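Side-chain contacts in N-acetylmuramoyl-L-alanine amidase (Peptoclostridium difficile, PDB 4RN7), which probably cleaves the amide bond between N-acetylmuramic acid and L-alanine in peptidoglycan, this chain being the zinc-binding amidase domain of a longer, membrane-associated protein: residues K17-K22 with F151-S156; L33-K38 with I81-E86; G106-A111 with R127-N132. One frame throughout, in Å; residues are numbered along the deposited sequence.

Contact 1: K17-K22 with F151-S156; sequences KGTESK and FLTTPS
Thr19 meets Leu152 and Thr153 at the corner of a type I beta turn that runs from Phe151 to Thr154 and is closed by the bond from Thr154 N to Phe151 O, 3.1 Å. Leu152 and Thr153, the turn's two central residues, make all the contacts of 151-156 with 17-22. The side chain of Thr19 reaches out with its methyl: CG2 lies anti to the backbone N and comes within 3.6 Å of Thr153 CG2, the two short side chains crossing at about a right angle. On Thr153, chi1 of 51° sets OG1 between the backbone N and the carbonyl carbon; this turns its methyl to Thr19 while the hydroxyl bonds with the backbone N of Glu86. The backbone of Thr19 takes part as well. Thr19 N donates to OE1 of Glu28, a zinc ligand, which ties this loop to the metal site. Thr19 O lies 3.5 Å from Leu152 CD2, a methyl-to-carbonyl contact, and the same methyl is 4.3 Å from Thr19 CB. Two residues further on, Ser21 N stands 4.1 Å from Leu152 CD2, so a single methyl lies against the backbone from Thr19 O to Ser21 N. In Leu152 the first torsion, -179°, sets CG opposite N and carries CD2 to the loop. The loop links strand 4-10 to helix 28-44, and the turn leads from strand 144-151 into helix 155-161; Leu152 also packs on Leu83 of strand 77-84.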
# COMPACT_ATOMS: atom_id res chain seq x y z
N LYS A 17 -1.60 7.78 14.55
CA LYS A 17 -0.55 8.39 13.75
C LYS A 17 0.33 7.38 13.02
O LYS A 17 1.05 7.74 12.08
CB LYS A 17 0.34 9.28 14.63
CG LYS A 17 -0.39 10.42 15.33
CD LYS A 17 0.52 11.14 16.33
N GLY A 18 0.30 6.12 13.44
CA GLY A 18 1.26 5.16 12.90
C GLY A 18 2.64 5.50 13.42
O GLY A 18 2.76 6.17 14.44
N THR A 19 3.69 5.05 12.73
CA THR A 19 5.04 5.33 13.18
C THR A 19 5.33 6.83 13.12
O THR A 19 4.83 7.53 12.24
CB THR A 19 6.07 4.56 12.35
OG1 THR A 19 5.70 3.17 12.32
CG2 THR A 19 7.45 4.70 12.93
N GLU A 20 6.14 7.32 14.05
CA GLU A 20 6.53 8.73 14.11
C GLU A 20 8.04 8.86 13.99
O GLU A 20 8.78 8.25 14.77
CB GLU A 20 6.04 9.36 15.42
CG GLU A 20 6.65 10.71 15.74
N SER A 21 8.51 9.64 13.03
CA SER A 21 9.95 9.91 12.86
C SER A 21 10.57 10.44 14.15
O SER A 21 10.01 11.34 14.77
CB SER A 21 10.18 10.92 11.74
OG SER A 21 11.47 11.50 11.85
N LYS A 22 11.72 9.90 14.53
CA LYS A 22 12.44 10.34 15.72
C LYS A 22 13.28 11.57 15.40
O LYS A 22 13.79 12.24 16.30
CB LYS A 22 13.34 9.21 16.23
CG LYS A 22 12.81 8.48 17.46
CD LYS A 22 13.69 7.27 17.80
CE LYS A 22 13.29 6.63 19.12
N PHE A 151 11.28 2.13 5.49
CA PHE A 151 11.32 2.25 6.95
C PHE A 151 11.35 3.70 7.40
O PHE A 151 12.36 4.37 7.28
CB PHE A 151 12.54 1.51 7.50
CG PHE A 151 12.34 0.03 7.60
CD1 PHE A 151 12.36 -0.77 6.47
CD2 PHE A 151 12.08 -0.57 8.83
CE1 PHE A 151 12.15 -2.15 6.56
CE2 PHE A 151 11.85 -1.94 8.92
CZ PHE A 151 11.89 -2.72 7.78
N LEU A 152 10.24 4.20 7.95
CA LEU A 152 10.23 5.59 8.40
C LEU A 152 11.17 5.79 9.57
O LEU A 152 11.62 6.91 9.83
CB LEU A 152 8.80 6.02 8.78
CG LEU A 152 8.68 7.48 9.24
CD1 LEU A 152 9.10 8.43 8.13
CD2 LEU A 152 7.24 7.75 9.66
N THR A 153 11.49 4.71 10.28
CA THR A 153 12.43 4.76 11.40
C THR A 153 13.92 4.88 11.02
O THR A 153 14.78 5.07 11.89
CB THR A 153 12.21 3.56 12.36
OG1 THR A 153 12.21 2.32 11.62
CG2 THR A 153 10.87 3.71 13.10
N THR A 154 14.22 4.76 9.73
CA THR A 154 15.59 4.86 9.23
C THR A 154 15.72 6.20 8.50
O THR A 154 15.04 6.43 7.49
CB THR A 154 15.91 3.72 8.26
OG1 THR A 154 15.82 2.47 8.96
CG2 THR A 154 17.33 3.86 7.71
N PRO A 155 16.56 7.10 9.03
CA PRO A 155 16.69 8.46 8.48
C PRO A 155 16.90 8.52 6.97
O PRO A 155 16.25 9.34 6.34
CB PRO A 155 17.91 9.01 9.22
CG PRO A 155 17.85 8.34 10.56
CD PRO A 155 17.38 6.92 10.24
N SER A 156 17.78 7.70 6.39
CA SER A 156 17.88 7.68 4.92
C SER A 156 16.55 7.38 4.21
O SER A 156 16.23 8.02 3.19
CB SER A 156 18.98 6.70 4.46
OG SER A 156 18.57 5.35 4.65

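Contact 2: L33-K38 with I81-E86; sequences LQIAKK and IHLNAE. With ZN (zinc ion), chain B.
Ile35 and Ile81 lock together where helix 28-44 lies against strand 77-84, an inner strand of the mixed six-stranded sheet of this alpha/beta amidase domain (Amidase_3 family). The short axes of 33-38 and 81-84 approach to 8.4 Å and run at 140°, nearer antiparallel than parallel, and contact is made by aliphatic branches alone. The two isoleucines cross obliquely, each leading with its CG2 methyl: Ile35 CG2 and Ile81 CG2 are 3.8 Å apart, and Ile81 CG2 also sits 4.1 Å from Ile35 CB. In both residues CG2 lies opposite the backbone N and CG1 beside it; this brings the two CG2 methyls together, and the CG1 branches lead elsewhere. Ile35 sends CD1 along the strand to Leu83 CD2, 4.3 Å away; Ile81 keeps its CG1 near Ala36 CB at 4.5 Å, a looser touch. Leu83 leaves its backbone off to one side, yet its end approaches the helix. Helix 164-185 packs on both isoleucines, with Leu170 and Gln167 on Ile35 and Ile174 on Ile81.

His82, between Ile81 and Leu83, points away from the helix, as strand alternation requires. It thus carries its ring to the zinc ion rather than to the helix packing, although the helix contributes to the site too: Glu28 binds the metal and takes a hydrogen bond from Leu83 N through OE2. With His12 and Glu28 as the other protein ligands, the zinc ion is bound by His82 ND1 at 2.1 Å.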
# COMPACT_ATOMS: atom_id res chain seq x y z
N LEU A 33 -1.07 8.81 3.29
CA LEU A 33 -2.12 9.50 2.53
C LEU A 33 -1.51 10.15 1.28
O LEU A 33 -2.13 10.11 0.22
CB LEU A 33 -2.80 10.54 3.41
CG LEU A 33 -4.02 11.23 2.80
CD1 LEU A 33 -5.08 10.18 2.49
CD2 LEU A 33 -4.57 12.26 3.78
N GLN A 34 -0.30 10.69 1.39
CA GLN A 34 0.34 11.34 0.25
C GLN A 34 0.61 10.34 -0.85
O GLN A 34 0.31 10.58 -2.02
CB GLN A 34 1.66 12.02 0.66
CG GLN A 34 1.47 13.25 1.54
CD GLN A 34 2.79 13.83 2.01
OE1 GLN A 34 3.86 13.41 1.56
NE2 GLN A 34 2.73 14.78 2.93
N ILE A 35 1.18 9.20 -0.46
CA ILE A 35 1.49 8.15 -1.42
C ILE A 35 0.21 7.59 -2.03
O ILE A 35 0.14 7.38 -3.25
CB ILE A 35 2.32 7.04 -0.76
CG1 ILE A 35 3.72 7.57 -0.41
CG2 ILE A 35 2.42 5.81 -1.64
CD1 ILE A 35 4.51 6.64 0.50
N ALA A 36 -0.81 7.36 -1.20
CA ALA A 36 -2.07 6.79 -1.67
C ALA A 36 -2.77 7.72 -2.65
O ALA A 36 -3.40 7.27 -3.61
CB ALA A 36 -2.99 6.50 -0.48
N LYS A 37 -2.70 9.03 -2.39
CA LYS A 37 -3.33 10.00 -3.27
C LYS A 37 -2.71 9.96 -4.66
O LYS A 37 -3.43 10.05 -5.66
CB LYS A 37 -3.27 11.40 -2.68
CG LYS A 37 -4.34 11.66 -1.62
CD LYS A 37 -4.24 13.07 -1.06
CE LYS A 37 -5.38 13.33 -0.08
NZ LYS A 37 -5.21 14.63 0.64
N LYS A 38 -1.39 9.83 -4.72
CA LYS A 38 -0.71 9.73 -6.00
C LYS A 38 -1.11 8.44 -6.71
O LYS A 38 -1.38 8.45 -7.92
CB LYS A 38 0.81 9.80 -5.82
CG LYS A 38 1.31 11.19 -5.48
CD LYS A 38 2.84 11.26 -5.59
CE LYS A 38 3.35 12.65 -5.24
NZ LYS A 38 2.89 13.07 -3.89
N ILE A 81 -1.55 0.91 2.00
CA ILE A 81 -0.27 1.62 1.92
C ILE A 81 0.20 1.96 3.33
O ILE A 81 -0.48 2.70 4.04
CB ILE A 81 -0.44 2.92 1.12
CG1 ILE A 81 -0.83 2.61 -0.34
CG2 ILE A 81 0.85 3.74 1.16
CD1 ILE A 81 0.24 1.81 -1.11
N HIS A 82 1.35 1.42 3.73
CA HIS A 82 1.90 1.66 5.07
C HIS A 82 3.39 1.96 4.94
O HIS A 82 3.94 1.85 3.85
CB HIS A 82 1.74 0.42 5.94
CG HIS A 82 0.39 0.28 6.56
ND1 HIS A 82 0.19 0.42 7.91
CD2 HIS A 82 -0.83 -0.01 6.02
CE1 HIS A 82 -1.09 0.23 8.19
NE2 HIS A 82 -1.73 -0.04 7.07
N LEU A 83 4.02 2.37 6.04
CA LEU A 83 5.49 2.47 6.09
C LEU A 83 5.96 1.53 7.19
O LEU A 83 5.27 1.33 8.19
CB LEU A 83 5.95 3.89 6.41
CG LEU A 83 5.44 5.00 5.49
CD1 LEU A 83 5.91 6.38 5.98
CD2 LEU A 83 5.93 4.75 4.06
N ASN A 84 7.13 0.95 6.99
CA ASN A 84 7.61 -0.00 7.95
C ASN A 84 8.27 0.70 9.14
O ASN A 84 8.58 1.90 9.09
CB ASN A 84 8.60 -0.95 7.26
CG ASN A 84 8.44 -2.39 7.72
OD1 ASN A 84 8.15 -2.64 8.89
ND2 ASN A 84 8.63 -3.34 6.80
N ALA A 85 8.49 -0.06 10.20
CA ALA A 85 9.17 0.46 11.38
C ALA A 85 9.92 -0.66 12.07
O ALA A 85 9.41 -1.78 12.17
CB ALA A 85 8.17 1.09 12.34
N GLU A 86 11.13 -0.35 12.52
CA GLU A 86 11.86 -1.22 13.44
C GLU A 86 11.52 -0.81 14.86
O GLU A 86 11.63 0.37 15.20
CB GLU A 86 13.36 -1.03 13.25
CG GLU A 86 14.02 -1.94 12.24
CD GLU A 86 15.52 -1.71 12.20
OE1 GLU A 86 15.95 -0.64 11.73
OE2 GLU A 86 16.28 -2.59 12.66
ZN ZN B . 1.44 1.09 9.43

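Contact 3: G106-A111 with R127-N132; sequences GSKELA and RGIVEN
Ile129 packs on Ala111 and Lys108, joining strand 126-131 to helix 107-122 of a beta-alpha-beta unit, in which strand 95-99, helix 107-122 and strand 126-131 follow one another and the two strands lie parallel in the sheet. Its CB points to the helix, and its two branches reach residues three apart, Ala111 and Lys108. The short branch, CG2, goes to Ala111, where it lies 3.6 Å from the carbonyl O and 4.0 Å from CB; the closest CA pair is also here, Ala111 CA to Ile129 CA being 6.4 Å. The long branch starts at CG1, which sits between the backbone N and the carbonyl carbon (chi1 64°), and extends straight on to CD1 (chi2 174°). That terminal methyl reaches one helical turn back, 4.0 Å from Lys108 O and 4.1 Å from Lys108 CG. The two side chains cross at about a right angle; CD1 touches CG, and the lysine chain runs on extended beyond it. Gln112, Gln115 and Tyr99 flank Ile129.

Towards the end of the strand the chemistry turns polar. Lys108 NZ and Glu131 OE2, of opposite charge, stand 6.1 Å apart and form no direct salt bridge; OE2 also accepts from Lys102 N. A water mediates instead, giving a hydrogen to Glu131 OE2 at 2.8 Å and accepting a weak bond from Lys108 NZ at 3.4 Å.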
# COMPACT_ATOMS: atom_id res chain seq x y z
N GLY A 106 -5.09 -15.54 -5.13
CA GLY A 106 -4.34 -14.72 -6.06
C GLY A 106 -3.63 -13.56 -5.40
O GLY A 106 -2.89 -12.82 -6.05
N SER A 107 -3.87 -13.38 -4.10
CA SER A 107 -3.19 -12.36 -3.31
C SER A 107 -1.67 -12.51 -3.36
O SER A 107 -0.93 -11.52 -3.43
CB SER A 107 -3.64 -12.42 -1.85
OG SER A 107 -5.01 -12.08 -1.72
N LYS A 108 -1.20 -13.76 -3.30
CA LYS A 108 0.24 -14.01 -3.32
C LYS A 108 0.81 -13.58 -4.67
O LYS A 108 1.88 -12.96 -4.73
CB LYS A 108 0.51 -15.50 -3.06
CG LYS A 108 1.99 -15.88 -3.15
CD LYS A 108 2.22 -17.32 -2.72
CE LYS A 108 3.70 -17.65 -2.64
NZ LYS A 108 3.97 -18.98 -2.04
N GLU A 109 0.09 -13.91 -5.74
CA GLU A 109 0.50 -13.53 -7.08
C GLU A 109 0.49 -12.00 -7.26
O GLU A 109 1.41 -11.42 -7.84
CB GLU A 109 -0.41 -14.21 -8.11
CG GLU A 109 -0.20 -15.73 -8.24
CD GLU A 109 -0.55 -16.53 -6.98
OE1 GLU A 109 -1.49 -16.14 -6.25
OE2 GLU A 109 0.12 -17.54 -6.72
N LEU A 110 -0.55 -11.35 -6.75
CA LEU A 110 -0.65 -9.89 -6.78
C LEU A 110 0.53 -9.25 -6.04
O LEU A 110 1.15 -8.30 -6.53
CB LEU A 110 -1.97 -9.43 -6.16
CG LEU A 110 -2.17 -7.93 -5.90
CD1 LEU A 110 -2.13 -7.12 -7.20
CD2 LEU A 110 -3.48 -7.69 -5.16
N ALA A 111 0.85 -9.80 -4.87
CA ALA A 111 1.95 -9.31 -4.06
C ALA A 111 3.28 -9.39 -4.80
O ALA A 111 4.06 -8.44 -4.79
CB ALA A 111 2.03 -10.08 -2.74
N ARG A 127 12.86 -6.60 -0.26
CA ARG A 127 12.63 -7.41 0.94
C ARG A 127 11.66 -8.57 0.67
O ARG A 127 11.39 -9.38 1.56
CB ARG A 127 12.12 -6.55 2.10
CG ARG A 127 13.09 -5.44 2.51
CD ARG A 127 12.52 -4.56 3.63
NE ARG A 127 12.32 -5.31 4.87
CZ ARG A 127 13.25 -5.45 5.80
NH1 ARG A 127 14.45 -4.91 5.64
NH2 ARG A 127 12.99 -6.15 6.90
N GLY A 128 11.15 -8.64 -0.56
CA GLY A 128 10.31 -9.76 -0.97
C GLY A 128 8.87 -9.63 -0.51
O GLY A 128 8.43 -8.55 -0.13
N ILE A 129 8.15 -10.75 -0.53
CA ILE A 129 6.76 -10.78 -0.10
C ILE A 129 6.64 -11.62 1.17
O ILE A 129 7.45 -12.53 1.41
CB ILE A 129 5.84 -11.33 -1.21
CG1 ILE A 129 6.16 -12.79 -1.53
CG2 ILE A 129 5.96 -10.46 -2.46
CD1 ILE A 129 5.18 -13.44 -2.51
N VAL A 130 5.64 -11.31 1.99
CA VAL A 130 5.51 -11.89 3.33
C VAL A 130 4.05 -12.23 3.62
O VAL A 130 3.16 -11.43 3.34
CB VAL A 130 5.95 -10.87 4.41
CG1 VAL A 130 5.97 -11.51 5.78
CG2 VAL A 130 7.32 -10.29 4.09
N GLU A 131 3.80 -13.40 4.20
CA GLU A 131 2.48 -13.67 4.75
C GLU A 131 2.29 -12.88 6.05
O GLU A 131 3.20 -12.84 6.90
CB GLU A 131 2.30 -15.16 5.04
CG GLU A 131 2.07 -16.01 3.80
CD GLU A 131 2.09 -17.49 4.09
OE1 GLU A 131 2.82 -17.91 5.02
OE2 GLU A 131 1.38 -18.25 3.40
N ASN A 132 1.12 -12.29 6.22
CA ASN A 132 0.83 -11.55 7.44
C ASN A 132 -0.66 -11.58 7.73
O ASN A 132 -1.47 -11.37 6.83
CB ASN A 132 1.31 -10.11 7.33
CG ASN A 132 1.30 -9.39 8.66
OD1 ASN A 132 0.25 -9.03 9.18
ND2 ASN A 132 2.49 -9.17 9.23
O HOH W 1 2.24 -18.31 0.78

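In the fold
Contact 2 is the core contact: its centre lies about 6 Å from that of the chain, against about 12 Å for contact 3 and about 16 Å for contact 1. Contacts 2 and 3 both set a helix on the same sheet, one on an inner strand with fully buried aliphatic groups, the other on an edge strand, 126-131, where a water and charged groups appear near the surface. Contact 1 joins a loop to a turn and mixes methyls with backbone atoms. It adjoins contact 2 through the probable bond between Leu152 N and Asn84 O, 3.1 Å, and reaches contact 3 where Phe151 CE1 packs 3.6 Å from Arg127 CZ.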